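Local coordinates for AB hydrolase-1 domain-containing protein (Thermoplasma acidophilum DSM 1728, PDB 3BDI) that is uncharacterised but probably acts as a hydrolase with the alpha/beta hydrolase fold, as a member of the ABHD14 family, at residues Q5-D10 and V16-M21; I30-G35 and M41-A46; A61-Y64 and G68-A71. All blocks are in the same frame, centred on the assembly; numbering follows the deposited sequence. Where two conformers were deposited one is given.

Overall arrangement
The three contacts are neighbours on one mixed sheet. Contact 1 is the hairpin at its outer edge; contact 3 starts on strand 57-62, which lies between strands 14-21 and 28-33, and contact 2 starts on strand 28-33. Centres of contacts 1 and 3 are about 9 Å apart, and F17 O and R19 O probably accept hydrogen bonds from N of D63 and A61, respectively. Contacts 2 and 3, about 11 Å apart, meet where H34 NE2 probably bonds Y64 N. R19 reaches contact 2 through a salt bridge with D44. F33 touches the probable nucleophile elbow. A bound PEG molecule lies about 6 Å from G68 and about 8 Å from the H34 side chain.

Contact 1. Residues Q5-D10 and V16-M21; sequences QEEFID and VFQRKM
F17 CD1 lies over one face of the F8 ring, toward the rim and 3.7 Å from F8 CZ. The two ring planes meet obliquely, at 55°, and F8 CE2 also rests on F17 CB at 3.6 Å. Chi1 of F17 (177°) sets CG away from the backbone N, leaning the ring along its strand toward R19, where CE1 and CZ lie against E6 CB. On the same side of the sheet, the R19 guanidinium receives the E6 carboxylate at its edge in a salt bridge, the two planes markedly twisted. The anti lone pair of E6 OE2 takes R19 NE at 2.8 Å, and R19 NH2 adds a weak bond to the same oxygen; NH1 turns to D44 and S40 O.

The other face carries Q5, E7, I9, V16, Q18 and K20. The E7 carboxylate and Q18 amide lie side by side, only 20° from coplanar, and Q18 NE2 donates to the anti lone pair of E7 OE2 at 2.8 Å. K20 NZ comes to the syn side of that same oxygen in a 2.8 Å salt bridge, so two donors grip one atom and restrict the carboxylate's rotation. Q18 is fixed further by Y93, which bonds its OE1, and by N97. A water accepts from K20 NZ and donates to Q5 OE1, closing the far end of this polar row, while at the other end I9 CG2 packs on V16 CB at 3.8 Å.

Paired backbone bonds join Q5 with K20, E7 with Q18 and I9 with V16; the non-hydrogen-bonded pairs E6-R19 and F8-F17 alternate with them. This is the antiparallel beta hairpin of the first two strands, at the edge of the sheet characteristic of the alpha/beta hydrolase fold.

Contact 2. Residues I30-G35 and M41-A46; sequences IALFHG and MDWDKA
In the loop leaving strand 28-33, which in alpha/beta hydrolases commonly contributes to the oxyanion hole, W43 folds back from a 3-10 turn onto L32, F33 and H34. L32 lies across one face of the indole: its CB is 3.7 Å from W43 NE1, and its CD1 makes a CH-pi contact 3.9 Å from the centroid of the five-membered ring, 9° off the normal. L32 CG stands anti to its carbonyl carbon (chi1 -41°), which brings that methyl over the ring. The benzo edge meets backbone, with W43 CZ2 3.7 Å from F33 C and close to H34 CA. In the indole plane, a water accepts from W43 NE1 at 2.9 Å and donates to L32 O at 2.7 Å, satisfying both buried groups. The indole also touches M105, F49 and Y189. With alanine at W43, the gap beside L32 is likely to let its methyls shift and leave the water less firmly held. H34 ND1 donates a hydrogen bond to G35 O at 2.8 Å from above the carbonyl plane, G35 O lying in the imidazole plane; H34 NE2 meets Y64 N. The H34-G35 pair matches the His-Gly signature after the third strand of many alpha/beta hydrolases.

Contact 3. Residues A61-Y64 and G68-A71; sequences APDY and GRSA
D63 extends its carboxylate over the G68-R69 backbone, where OD2 accepts R69 N at 2.8 Å on its anti side, 20° out of the carboxylate plane. The same oxygen is 3.4 Å from G68 CA. A beta carbon on G68 would run into it, and the G68 backbone angles, a positive phi (53°) with a strongly negative psi, are ones glycine adopts readily. A water donates to D63 OD2 at 2.8 Å and accepts from R69 NH1 at 2.9 Å, in the guanidinium plane, so it links two opposite charges that do not touch. OD1 is taken up by S40 OG, so both carboxylate oxygens have partners and the group is held against turning. The next residue, S70, meets the D63 backbone: its OG, set anti to the S70 carbonyl carbon (chi1 -70°), donates to D63 O at 2.7 Å from above the carbonyl plane and lies 3.3 Å from D63 CB. S70 OG also receives the backbone N-H of F17, tying the loop to strand 14-21, while R69 makes a cation-pi contact with the F17 ring. The sequence fits the D-x-P-G-x-G-x-S motif, consistent with the loop that follows the fourth strand in many alpha/beta hydrolases.

Contact 1. Residues Q5-D10 and V16-M21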
loop_
_atom_site.group_PDB
_atom_site.type_symbol
_atom_site.label_atom_id
_atom_site.label_comp_id
_atom_site.label_asym_id
_atom_site.label_seq_id
_atom_site.Cartn_x
_atom_site.Cartn_y
_atom_site.Cartn_z
ATOM N N GLN A 5 5.202 13.062 11.518
ATOM C CA GLN A 5 4.771 12.703 12.860
ATOM C C GLN A 5 4.895 11.200 12.998
ATOM O O GLN A 5 4.481 10.475 12.105
ATOM C CB GLN A 5 3.344 13.116 13.103
ATOM C CG GLN A 5 3.164 14.617 13.183
ATOM C CD GLN A 5 1.718 14.963 13.387
ATOM O OE1 GLN A 5 1.162 14.807 14.509
ATOM N NE2 GLN A 5 1.080 15.378 12.335
ATOM N N GLU A 6 5.466 10.778 14.095
ATOM C CA GLU A 6 5.619 9.341 14.403
ATOM C C GLU A 6 4.930 9.130 15.748
ATOM O O GLU A 6 5.188 9.860 16.705
ATOM C CB GLU A 6 7.069 8.930 14.432
ATOM C CG GLU A 6 7.783 9.161 13.124
ATOM C CD GLU A 6 9.248 8.821 13.150
ATOM O OE1 GLU A 6 9.948 9.295 14.074
ATOM O OE2 GLU A 6 9.745 8.111 12.256
ATOM N N GLU A 7 4.004 8.193 15.830
ATOM C CA GLU A 7 3.141 8.089 16.998
ATOM C C GLU A 7 2.504 6.715 17.045
ATOM O O GLU A 7 2.560 5.933 16.085
ATOM C CB GLU A 7 2.026 9.132 16.935
ATOM C CG GLU A 7 1.077 8.942 15.775
ATOM C CD GLU A 7 0.055 10.071 15.569
ATOM O OE1 GLU A 7 0.246 11.175 16.137
ATOM O OE2 GLU A 7 -0.901 9.855 14.793
ATOM N N PHE A 8 1.875 6.400 18.159
ATOM C CA PHE A 8 1.106 5.190 18.305
ATOM C C PHE A 8 -0.369 5.545 18.370
ATOM O O PHE A 8 -0.753 6.536 19.000
ATOM C CB PHE A 8 1.540 4.396 19.521
ATOM C CG PHE A 8 2.944 3.894 19.431
ATOM C CD1 PHE A 8 4.033 4.683 19.806
ATOM C CD2 PHE A 8 3.192 2.632 18.962
ATOM C CE1 PHE A 8 5.309 4.203 19.638
ATOM C CE2 PHE A 8 4.474 2.158 18.837
ATOM C CZ PHE A 8 5.517 2.963 19.194
ATOM N N ILE A 9 -1.171 4.783 17.636
ATOM C CA ILE A 9 -2.637 4.939 17.533
ATOM C C ILE A 9 -3.273 3.630 18.043
ATOM O O ILE A 9 -2.693 2.533 17.894
ATOM C CB ILE A 9 -3.078 5.296 16.065
ATOM C CG1 ILE A 9 -4.542 5.762 16.018
ATOM C CG2 ILE A 9 -2.760 4.163 15.072
ATOM C CD1 ILE A 9 -4.886 6.499 14.779
ATOM N N ASP A 10 -4.435 3.719 18.696
ATOM C CA ASP A 10 -5.219 2.555 18.995
ATOM C C ASP A 10 -6.123 2.254 17.851
ATOM O O ASP A 10 -6.938 3.109 17.449
ATOM C CB ASP A 10 -6.080 2.753 20.229
ATOM C CG ASP A 10 -6.869 1.466 20.587
ATOM O OD1 ASP A 10 -6.220 0.508 21.025
ATOM O OD2 ASP A 10 -8.069 1.440 20.393
ATOM N N VAL A 16 -0.857 0.415 17.408
ATOM C CA VAL A 16 -0.256 0.484 16.093
ATOM C C VAL A 16 0.697 1.664 16.028
ATOM O O VAL A 16 0.304 2.785 16.344
ATOM C CB VAL A 16 -1.368 0.634 15.035
ATOM C CG1 VAL A 16 -0.791 0.853 13.646
ATOM C CG2 VAL A 16 -2.227 -0.611 15.061
ATOM N N PHE A 17 1.930 1.422 15.609
ATOM C CA PHE A 17 2.853 2.495 15.274
ATOM C C PHE A 17 2.537 3.013 13.884
ATOM O O PHE A 17 2.309 2.249 12.960
ATOM C CB PHE A 17 4.294 1.987 15.278
ATOM C CG PHE A 17 5.309 3.025 14.859
ATOM C CD1 PHE A 17 5.587 4.078 15.698
ATOM C CD2 PHE A 17 5.996 2.940 13.644
ATOM C CE1 PHE A 17 6.469 5.051 15.327
ATOM C CE2 PHE A 17 6.905 3.894 13.263
ATOM C CZ PHE A 17 7.167 4.959 14.141
ATOM N N GLN A 18 2.520 4.338 13.741
ATOM C CA GLN A 18 2.411 4.931 12.414
ATOM C C GLN A 18 3.243 6.156 12.238
ATOM O O GLN A 18 3.587 6.850 13.197
ATOM C CB GLN A 18 0.935 5.265 12.064
ATOM C CG GLN A 18 0.349 6.431 12.852
ATOM C CD GLN A 18 -1.083 6.782 12.411
ATOM O OE1 GLN A 18 -1.664 6.110 11.570
ATOM N NE2 GLN A 18 -1.690 7.796 13.030
ATOM N N ARG A 19 3.533 6.432 10.988
ATOM C CA ARG A 19 4.187 7.663 10.525
ATOM C C ARG A 19 3.249 8.378 9.587
ATOM O O ARG A 19 2.621 7.753 8.749
ATOM C CB ARG A 19 5.471 7.307 9.796
ATOM C CG ARG A 19 6.316 6.267 10.532
ATOM C CD ARG A 19 7.567 5.937 9.778
ATOM N NE ARG A 19 8.585 6.980 9.913
ATOM C CZ ARG A 19 9.543 7.200 9.008
ATOM N NH1 ARG A 19 9.523 6.563 7.846
ATOM N NH2 ARG A 19 10.463 8.134 9.248
ATOM N N LYS A 20 3.133 9.709 9.744
ATOM C CA LYS A 20 2.200 10.429 8.883
ATOM C C LYS A 20 2.691 11.826 8.589
ATOM O O LYS A 20 3.398 12.377 9.387
ATOM C CB LYS A 20 0.795 10.487 9.491
ATOM C CG LYS A 20 0.707 11.336 10.728
ATOM C CD LYS A 20 -0.658 11.233 11.380
ATOM C CE LYS A 20 -0.810 12.218 12.533
ATOM N NZ LYS A 20 -2.051 11.990 13.364
HETATM N N MSE A 21 2.308 12.333 7.424
HETATM C CA MSE A 21 2.537 13.733 7.052
HETATM C C MSE A 21 1.230 14.273 6.485
HETATM O O MSE A 21 0.819 13.907 5.415
HETATM C CB MSE A 21 3.654 13.804 6.039
HETATM C CG MSE A 21 4.045 15.241 5.673
HETATM SE SE MSE A 21 5.647 15.460 4.611
HETATM C CE MSE A 21 7.002 15.240 5.944
HETATM O O HOH W 1 -2.038 14.637 14.513
#

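Contact 2. Residues I30-G35 and M41-A46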
loop_
_atom_site.group_PDB
_atom_site.type_symbol
_atom_site.label_atom_id
_atom_site.label_comp_id
_atom_site.label_asym_id
_atom_site.label_seq_id
_atom_site.Cartn_x
_atom_site.Cartn_y
_atom_site.Cartn_z
ATOM N N ILE A 30 -3.307 9.132 0.998
ATOM C CA ILE A 30 -2.702 7.891 0.603
ATOM C C ILE A 30 -2.125 7.204 1.855
ATOM O O ILE A 30 -1.575 7.851 2.741
ATOM C CB ILE A 30 -1.613 8.060 -0.519
ATOM C CG1 ILE A 30 -1.153 6.693 -1.027
ATOM C CG2 ILE A 30 -0.472 8.967 -0.031
ATOM C CD1 ILE A 30 -0.180 6.761 -2.263
ATOM N N ALA A 31 -2.358 5.911 1.932
ATOM C CA ALA A 31 -1.846 5.069 3.034
ATOM C C ALA A 31 -0.987 3.963 2.421
ATOM O O ALA A 31 -1.333 3.389 1.395
ATOM C CB ALA A 31 -3.021 4.472 3.845
ATOM N N LEU A 32 0.149 3.698 3.066
ATOM C CA LEU A 32 1.214 2.831 2.603
ATOM C C LEU A 32 1.359 1.635 3.510
ATOM O O LEU A 32 1.487 1.805 4.718
ATOM C CB LEU A 32 2.555 3.562 2.583
ATOM C CG LEU A 32 2.595 4.998 2.085
ATOM C CD1 LEU A 32 4.007 5.587 2.156
ATOM C CD2 LEU A 32 2.042 5.181 0.712
ATOM N N PHE A 33 1.387 0.442 2.922
ATOM C CA PHE A 33 1.416 -0.848 3.676
ATOM C C PHE A 33 2.605 -1.671 3.216
ATOM O O PHE A 33 2.748 -2.008 2.060
ATOM C CB PHE A 33 0.067 -1.577 3.538
ATOM C CG PHE A 33 -1.079 -0.739 3.988
ATOM C CD1 PHE A 33 -1.407 -0.644 5.317
ATOM C CD2 PHE A 33 -1.780 0.042 3.077
ATOM C CE1 PHE A 33 -2.424 0.195 5.739
ATOM C CE2 PHE A 33 -2.781 0.863 3.505
ATOM C CZ PHE A 33 -3.112 0.940 4.817
ATOM N N HIS A 34 3.489 -1.967 4.175
ATOM C CA HIS A 34 4.773 -2.582 3.919
ATOM C C HIS A 34 4.702 -4.104 3.644
ATOM O O HIS A 34 3.727 -4.797 3.932
ATOM C CB HIS A 34 5.707 -2.251 5.084
ATOM C CG HIS A 34 5.271 -2.840 6.369
ATOM N ND1 HIS A 34 5.417 -4.185 6.655
ATOM C CD2 HIS A 34 4.663 -2.273 7.432
ATOM C CE1 HIS A 34 4.881 -4.406 7.847
ATOM N NE2 HIS A 34 4.411 -3.267 8.338
ATOM N N GLY A 35 5.829 -4.605 3.154
ATOM C CA GLY A 35 6.072 -6.028 2.966
ATOM C C GLY A 35 6.542 -6.720 4.218
ATOM O O GLY A 35 6.858 -6.078 5.226
HETATM N N MSE A 41 9.346 2.469 8.511
HETATM C CA MSE A 41 10.614 3.217 8.445
HETATM C C MSE A 41 11.244 3.156 7.058
HETATM O O MSE A 41 11.943 4.095 6.651
HETATM C CB MSE A 41 11.608 2.726 9.492
HETATM C CG MSE A 41 11.115 2.810 10.909
HETATM SE SE MSE A 41 10.800 4.635 11.506
HETATM C CE MSE A 41 12.604 5.253 11.357
ATOM N N ASP A 42 10.981 2.087 6.317
ATOM C CA ASP A 42 11.717 1.862 5.087
ATOM C C ASP A 42 11.274 2.735 3.926
ATOM O O ASP A 42 11.978 2.825 2.917
ATOM C CB ASP A 42 11.693 0.387 4.755
ATOM C CG ASP A 42 12.501 -0.388 5.726
ATOM O OD1 ASP A 42 13.751 -0.282 5.674
ATOM O OD2 ASP A 42 11.960 -1.097 6.585
ATOM N N TRP A 43 10.138 3.420 4.038
ATOM C CA TRP A 43 9.692 4.373 3.069
ATOM C C TRP A 43 10.615 5.625 3.087
ATOM O O TRP A 43 10.480 6.462 2.180
ATOM C CB TRP A 43 8.234 4.806 3.362
ATOM C CG TRP A 43 7.221 3.701 3.498
ATOM C CD1 TRP A 43 6.396 3.531 4.566
ATOM C CD2 TRP A 43 6.896 2.636 2.560
ATOM N NE1 TRP A 43 5.586 2.431 4.365
ATOM C CE2 TRP A 43 5.876 1.857 3.157
ATOM C CE3 TRP A 43 7.426 2.215 1.329
ATOM C CZ2 TRP A 43 5.301 0.774 2.521
ATOM C CZ3 TRP A 43 6.844 1.121 0.698
ATOM C CH2 TRP A 43 5.789 0.400 1.319
ATOM N N ASP A 44 11.482 5.758 4.079
ATOM C CA ASP A 44 12.474 6.857 4.106
ATOM C C ASP A 44 13.355 6.777 2.860
ATOM O O ASP A 44 13.835 7.808 2.377
ATOM C CB ASP A 44 13.437 6.738 5.322
ATOM C CG ASP A 44 12.870 7.209 6.646
ATOM O OD1 ASP A 44 11.793 7.818 6.629
ATOM O OD2 ASP A 44 13.604 6.969 7.657
ATOM N N LYS A 45 13.649 5.579 2.358
ATOM C CA LYS A 45 14.670 5.470 1.316
ATOM C C LYS A 45 14.248 6.232 0.060
ATOM O O LYS A 45 15.109 6.800 -0.619
ATOM C CB LYS A 45 14.902 3.983 0.989
ATOM C CG LYS A 45 15.900 3.691 -0.080
ATOM C CD LYS A 45 17.327 4.076 0.304
ATOM C CE LYS A 45 18.260 3.980 -0.882
ATOM N NZ LYS A 45 18.390 2.523 -1.305
ATOM N N ALA A 46 12.949 6.209 -0.266
ATOM C CA ALA A 46 12.416 6.946 -1.386
ATOM C C ALA A 46 11.748 8.244 -1.013
ATOM O O ALA A 46 11.107 8.899 -1.860
ATOM C CB ALA A 46 11.438 6.025 -2.159
HETATM O O HOH W 2 3.705 1.073 6.100
#

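Contact 3. Residues A61-Y64 and G68-A71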
loop_
_atom_site.group_PDB
_atom_site.type_symbol
_atom_site.label_atom_id
_atom_site.label_comp_id
_atom_site.label_asym_id
_atom_site.label_seq_id
_atom_site.Cartn_x
_atom_site.Cartn_y
_atom_site.Cartn_z
ATOM N N ALA A 61 1.374 5.811 7.146
ATOM C CA ALA A 61 2.052 4.518 6.976
ATOM C C ALA A 61 2.182 3.817 8.331
ATOM O O ALA A 61 2.967 4.273 9.166
ATOM C CB ALA A 61 3.445 4.719 6.380
ATOM N N PRO A 62 1.418 2.758 8.586
ATOM C CA PRO A 62 1.561 1.985 9.835
ATOM C C PRO A 62 2.501 0.803 9.709
ATOM O O PRO A 62 2.758 0.302 8.608
ATOM C CB PRO A 62 0.155 1.468 10.059
ATOM C CG PRO A 62 -0.373 1.243 8.681
ATOM C CD PRO A 62 0.311 2.255 7.754
ATOM N N ASP A 63 2.980 0.334 10.860
ATOM C CA ASP A 63 3.547 -1.023 10.967
ATOM C C ASP A 63 2.359 -1.959 11.160
ATOM O O ASP A 63 1.496 -1.711 12.026
ATOM C CB ASP A 63 4.533 -1.153 12.093
ATOM C CG ASP A 63 5.821 -0.391 11.851
ATOM O OD1 ASP A 63 6.044 0.117 10.745
ATOM O OD2 ASP A 63 6.621 -0.307 12.819
ATOM N N TYR A 64 2.259 -2.981 10.322
ATOM C CA TYR A 64 1.158 -3.940 10.400
ATOM C C TYR A 64 1.226 -4.613 11.777
ATOM O O TYR A 64 2.302 -4.931 12.235
ATOM C CB TYR A 64 1.223 -4.977 9.262
ATOM C CG TYR A 64 -0.119 -5.711 9.135
ATOM C CD1 TYR A 64 -1.197 -5.115 8.506
ATOM C CD2 TYR A 64 -0.328 -6.872 9.828
ATOM C CE1 TYR A 64 -2.418 -5.673 8.531
ATOM C CE2 TYR A 64 -1.583 -7.454 9.858
ATOM C CZ TYR A 64 -2.610 -6.876 9.176
ATOM O OH TYR A 64 -3.867 -7.366 9.201
ATOM N N GLY A 68 7.268 -4.716 12.897
ATOM C CA GLY A 68 7.869 -3.442 13.271
ATOM C C GLY A 68 7.662 -3.130 14.735
ATOM O O GLY A 68 8.024 -3.915 15.598
ATOM N N ARG A 69 7.063 -1.970 14.990
ATOM C CA ARG A 69 6.825 -1.445 16.343
ATOM C C ARG A 69 5.384 -1.675 16.829
ATOM O O ARG A 69 5.047 -1.259 17.921
ATOM C CB ARG A 69 7.123 0.055 16.383
ATOM C CG ARG A 69 8.597 0.346 16.257
ATOM C CD ARG A 69 8.782 1.857 16.000
ATOM N NE ARG A 69 10.104 2.278 16.409
ATOM C CZ ARG A 69 11.202 2.225 15.652
ATOM N NH1 ARG A 69 11.182 1.693 14.438
ATOM N NH2 ARG A 69 12.358 2.591 16.203
ATOM N N SER A 70 4.560 -2.376 16.056
ATOM C CA SER A 70 3.150 -2.553 16.391
ATOM C C SER A 70 2.933 -3.821 17.209
ATOM O O SER A 70 3.575 -4.858 17.011
ATOM C CB SER A 70 2.293 -2.602 15.128
ATOM O OG SER A 70 2.260 -1.312 14.533
ATOM N N ALA A 71 1.941 -3.777 18.074
ATOM C CA ALA A 71 1.622 -4.940 18.885
ATOM C C ALA A 71 1.096 -6.054 18.026
ATOM O O ALA A 71 0.477 -5.800 16.966
ATOM C CB ALA A 71 0.571 -4.529 19.951
HETATM O O HOH W 3 9.286 0.444 12.586
#